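Long-range contact in imelysin-like protein (PDB 3PF0), which is an all-helical imelysin-like protein of the peptidase M75 family, a putative metalloendopeptidase whose function is not established: residues Leu103-Met114 with Gln267-Thr278. Numbering follows the deposited sequence.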
loop_
_atom_site.group_PDB
_atom_site.type_symbol
_atom_site.label_atom_id
_atom_site.label_comp_id
_atom_site.label_asym_id
_atom_site.label_seq_id
_atom_site.Cartn_x
_atom_site.Cartn_y
_atom_site.Cartn_z
ATOM N N LEU A 103 1.065 0.069 -12.907
ATOM C CA LEU A 103 2.081 -0.357 -11.935
ATOM C C LEU A 103 2.551 0.821 -11.070
ATOM O O LEU A 103 2.697 0.637 -9.861
ATOM C CB LEU A 103 3.282 -1.038 -12.629
ATOM C CG LEU A 103 4.420 -1.599 -11.732
ATOM C CD1 LEU A 103 3.881 -2.497 -10.602
ATOM C CD2 LEU A 103 5.462 -2.339 -12.566
ATOM N N VAL A 104 2.792 2.012 -11.688
ATOM C CA VAL A 104 3.194 3.249 -10.988
ATOM C C VAL A 104 2.123 3.562 -9.918
ATOM O O VAL A 104 2.463 3.822 -8.759
ATOM C CB VAL A 104 3.422 4.440 -11.975
ATOM C CG1 VAL A 104 3.702 5.752 -11.234
ATOM C CG2 VAL A 104 4.542 4.141 -12.982
ATOM N N LEU A 105 0.835 3.481 -10.305
ATOM C CA LEU A 105 -0.309 3.683 -9.420
ATOM C C LEU A 105 -0.383 2.603 -8.324
ATOM O O LEU A 105 -0.660 2.939 -7.170
ATOM C CB LEU A 105 -1.629 3.734 -10.228
ATOM C CG LEU A 105 -2.949 3.552 -9.448
ATOM C CD1 LEU A 105 -3.188 4.699 -8.447
ATOM C CD2 LEU A 105 -4.098 3.396 -10.383
ATOM N N ALA A 106 -0.174 1.324 -8.678
ATOM C CA ALA A 106 -0.228 0.222 -7.698
ATOM C C ALA A 106 0.882 0.377 -6.659
ATOM O O ALA A 106 0.639 0.145 -5.479
ATOM C CB ALA A 106 -0.124 -1.126 -8.398
ATOM N N GLN A 107 2.072 0.852 -7.093
ATOM C CA GLN A 107 3.228 1.113 -6.225
ATOM C C GLN A 107 2.937 2.291 -5.258
ATOM O O GLN A 107 3.281 2.193 -4.077
ATOM C CB GLN A 107 4.481 1.400 -7.060
ATOM C CG GLN A 107 5.090 0.141 -7.687
ATOM C CD GLN A 107 6.282 0.470 -8.542
ATOM O OE1 GLN A 107 6.166 1.029 -9.633
ATOM N NE2 GLN A 107 7.458 0.097 -8.085
ATOM N N ALA A 108 2.290 3.376 -5.757
ATOM C CA ALA A 108 1.912 4.562 -4.968
ATOM C C ALA A 108 0.883 4.202 -3.894
ATOM O O ALA A 108 0.995 4.669 -2.763
ATOM C CB ALA A 108 1.362 5.665 -5.871
ATOM N N TRP A 109 -0.099 3.372 -4.228
ATOM C CA TRP A 109 -1.086 2.960 -3.234
ATOM C C TRP A 109 -0.473 1.997 -2.211
ATOM O O TRP A 109 -0.843 2.064 -1.035
ATOM C CB TRP A 109 -2.328 2.350 -3.865
ATOM C CG TRP A 109 -3.315 1.878 -2.834
ATOM C CD1 TRP A 109 -3.567 0.589 -2.475
ATOM C CD2 TRP A 109 -4.047 2.704 -1.912
ATOM N NE1 TRP A 109 -4.449 0.557 -1.417
ATOM C CE2 TRP A 109 -4.736 1.841 -1.034
ATOM C CE3 TRP A 109 -4.174 4.094 -1.735
ATOM C CZ2 TRP A 109 -5.572 2.320 -0.016
ATOM C CZ3 TRP A 109 -4.993 4.566 -0.718
ATOM C CH2 TRP A 109 -5.683 3.687 0.123
ATOM N N ALA A 110 0.476 1.135 -2.639
ATOM C CA ALA A 110 1.173 0.205 -1.737
ATOM C C ALA A 110 1.895 0.999 -0.646
ATOM O O ALA A 110 1.863 0.607 0.517
ATOM C CB ALA A 110 2.157 -0.671 -2.510
ATOM N N SER A 111 2.474 2.157 -1.018
ATOM C CA SER A 111 3.137 3.073 -0.094
ATOM C C SER A 111 2.113 3.714 0.849
ATOM O O SER A 111 2.324 3.692 2.058
ATOM C CB SER A 111 3.903 4.135 -0.873
ATOM O OG SER A 111 4.997 3.503 -1.519
ATOM N N ALA A 112 0.976 4.212 0.316
ATOM C CA ALA A 112 -0.110 4.831 1.108
ATOM C C ALA A 112 -0.743 3.841 2.119
ATOM O O ALA A 112 -1.328 4.268 3.123
ATOM C CB ALA A 112 -1.191 5.390 0.182
ATOM N N GLU A 113 -0.583 2.522 1.877
ATOM C CA GLU A 113 -1.110 1.468 2.756
ATOM C C GLU A 113 -0.361 1.395 4.113
ATOM O O GLU A 113 -0.760 0.620 4.985
ATOM C CB GLU A 113 -1.078 0.109 2.050
ATOM C CG GLU A 113 -2.293 -0.098 1.163
ATOM C CD GLU A 113 -2.358 -1.415 0.417
ATOM O OE1 GLU A 113 -1.295 -2.039 0.210
ATOM O OE2 GLU A 113 -3.468 -1.796 -0.013
HETATM N N MSE A 114 0.678 2.235 4.307
HETATM C CA MSE A 114 1.410 2.360 5.576
HETATM C C MSE A 114 0.439 2.831 6.685
HETATM O O MSE A 114 0.719 2.631 7.859
HETATM C CB MSE A 114 2.600 3.337 5.429
HETATM C CG MSE A 114 2.178 4.800 5.296
HETATM SE SE MSE A 114 3.642 6.070 5.187
HETATM C CE MSE A 114 3.265 6.789 3.460
ATOM N N GLN A 267 4.000 -8.522 -11.217
ATOM C CA GLN A 267 4.854 -7.456 -10.696
ATOM C C GLN A 267 4.856 -7.424 -9.152
ATOM O O GLN A 267 4.854 -6.343 -8.567
ATOM C CB GLN A 267 4.408 -6.097 -11.286
ATOM C CG GLN A 267 4.591 -5.972 -12.813
ATOM C CD GLN A 267 6.044 -5.952 -13.261
ATOM O OE1 GLN A 267 6.970 -5.686 -12.483
ATOM N NE2 GLN A 267 6.275 -6.231 -14.543
ATOM N N SER A 268 4.901 -8.601 -8.495
ATOM C CA SER A 268 4.890 -8.656 -7.024
ATOM C C SER A 268 6.130 -8.030 -6.397
ATOM O O SER A 268 5.995 -7.407 -5.351
ATOM C CB SER A 268 4.703 -10.076 -6.497
ATOM O OG SER A 268 5.407 -11.046 -7.252
ATOM N N ARG A 269 7.322 -8.193 -7.015
ATOM C CA ARG A 269 8.576 -7.615 -6.509
ATOM C C ARG A 269 8.463 -6.080 -6.378
ATOM O O ARG A 269 8.887 -5.535 -5.365
ATOM C CB ARG A 269 9.767 -8.000 -7.397
ATOM C CG ARG A 269 11.132 -7.654 -6.771
ATOM C CD ARG A 269 12.296 -7.874 -7.722
ATOM N NE ARG A 269 12.319 -6.900 -8.816
ATOM C CZ ARG A 269 12.977 -7.075 -9.960
ATOM N NH1 ARG A 269 13.680 -8.182 -10.168
ATOM N NH2 ARG A 269 12.937 -6.146 -10.903
ATOM N N ALA A 270 7.847 -5.410 -7.371
ATOM C CA ALA A 270 7.635 -3.962 -7.375
ATOM C C ALA A 270 6.710 -3.505 -6.232
ATOM O O ALA A 270 6.936 -2.434 -5.673
ATOM C CB ALA A 270 7.063 -3.518 -8.714
ATOM N N ILE A 271 5.688 -4.316 -5.879
ATOM C CA ILE A 271 4.752 -3.988 -4.794
ATOM C C ILE A 271 5.460 -4.126 -3.430
ATOM O O ILE A 271 5.370 -3.209 -2.618
ATOM C CB ILE A 271 3.435 -4.825 -4.870
ATOM C CG1 ILE A 271 2.769 -4.726 -6.274
ATOM C CG2 ILE A 271 2.446 -4.423 -3.764
ATOM C CD1 ILE A 271 2.492 -3.241 -6.812
ATOM N N ILE A 272 6.197 -5.237 -3.204
ATOM C CA ILE A 272 6.919 -5.482 -1.944
ATOM C C ILE A 272 8.014 -4.407 -1.738
ATOM O O ILE A 272 8.168 -3.905 -0.628
ATOM C CB ILE A 272 7.473 -6.938 -1.872
ATOM C CG1 ILE A 272 6.333 -7.995 -2.014
ATOM C CG2 ILE A 272 8.303 -7.190 -0.599
ATOM C CD1 ILE A 272 5.098 -7.886 -1.032
ATOM N N ASN A 273 8.725 -4.033 -2.818
ATOM C CA ASN A 273 9.771 -3.011 -2.830
ATOM C C ASN A 273 9.212 -1.633 -2.437
ATOM O O ASN A 273 9.812 -0.950 -1.604
ATOM C CB ASN A 273 10.412 -2.957 -4.216
ATOM C CG ASN A 273 11.684 -2.166 -4.302
ATOM O OD1 ASN A 273 12.691 -2.474 -3.652
ATOM N ND2 ASN A 273 11.678 -1.164 -5.163
ATOM N N ALA A 274 8.057 -1.241 -3.000
ATOM C CA ALA A 274 7.412 0.040 -2.687
ATOM C C ALA A 274 7.053 0.114 -1.197
ATOM O O ALA A 274 7.309 1.135 -0.561
ATOM C CB ALA A 274 6.164 0.227 -3.544
ATOM N N LYS A 275 6.541 -1.000 -0.627
ATOM C CA LYS A 275 6.184 -1.078 0.790
ATOM C C LYS A 275 7.435 -1.011 1.662
ATOM O O LYS A 275 7.439 -0.265 2.642
ATOM C CB LYS A 275 5.373 -2.347 1.093
ATOM C CG LYS A 275 3.998 -2.334 0.442
ATOM C CD LYS A 275 3.112 -3.458 0.941
ATOM C CE LYS A 275 1.699 -3.200 0.499
ATOM N NZ LYS A 275 0.722 -3.644 1.516
ATOM N N LEU A 276 8.516 -1.739 1.280
ATOM C CA LEU A 276 9.780 -1.736 2.032
ATOM C C LEU A 276 10.424 -0.345 2.050
ATOM O O LEU A 276 10.861 0.106 3.109
ATOM C CB LEU A 276 10.788 -2.762 1.473
ATOM C CG LEU A 276 10.696 -4.196 1.979
ATOM C CD1 LEU A 276 11.687 -5.082 1.227
ATOM C CD2 LEU A 276 10.953 -4.286 3.493
ATOM N N ALA A 277 10.461 0.333 0.893
ATOM C CA ALA A 277 11.039 1.676 0.749
ATOM C C ALA A 277 10.283 2.724 1.595
ATOM O O ALA A 277 10.907 3.647 2.126
ATOM C CB ALA A 277 11.041 2.088 -0.716
ATOM N N THR A 278 8.952 2.563 1.742
ATOM C CA THR A 278 8.105 3.467 2.526
ATOM C C THR A 278 8.393 3.244 4.013
ATOM O O THR A 278 8.564 4.215 4.755
ATOM C CB THR A 278 6.640 3.266 2.133
ATOM O OG1 THR A 278 6.527 3.607 0.755
ATOM C CG2 THR A 278 5.678 4.114 2.949
HETATM O O HOH W 1 9.122 -0.545 -6.210
#
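Two groups meet at Thr278 OG1: Ser111 OG of the facing helix is hydrogen-bonded to it at 2.7 Å, and the threonine hydroxyl donates to Ala274 O of its own helix at 2.9 Å. A chi1 of -62° turns OG1 back over its own helix toward that carbonyl, while Ser111 OG reaches it from the other helix. With Thr278 N approaching from the opposite face of its plane, Ala274 O accepts two bonds. The threonine's other branch, CG2, packs 3.6 Å from SE of selenomethionine Met114.

Along the interface the pair illustrates small-residue helix packing. The segments 103-112 and 268-278, of helices 92-112 and 268-283, run in the same general direction, crossing at -38° with a closest axis approach of 8.1 Å, and alanines occupy much of the seam. Ile271 is a knob among Leu103, Ala106, Gln107 and Ala110; its CD1 reaches Ala106 CB at 3.7 Å, whereas CG2 turns to Ala110. Leu103 crosses the bent Gln267 chain at about a right angle, its CD1 also touching Ala270 CB. Beside this apolar strip a water accepts from Asn273 ND2 and, weakly, from Gln107 NE2, while donating to Ala270 O.

Near the C-terminal end of helix 92-112, the Lys275 aliphatic chain passes Ala110 before NZ bonds Glu113 OE1 at 2.9 Å, on the anti side and 35° out of the carboxylate plane. OE2 is engaged by Asn130 ND2 and weakly by Trp109 NE1. Held at both oxygens, the carboxylate should resist rotation and so offer Lys275 a fixed partner.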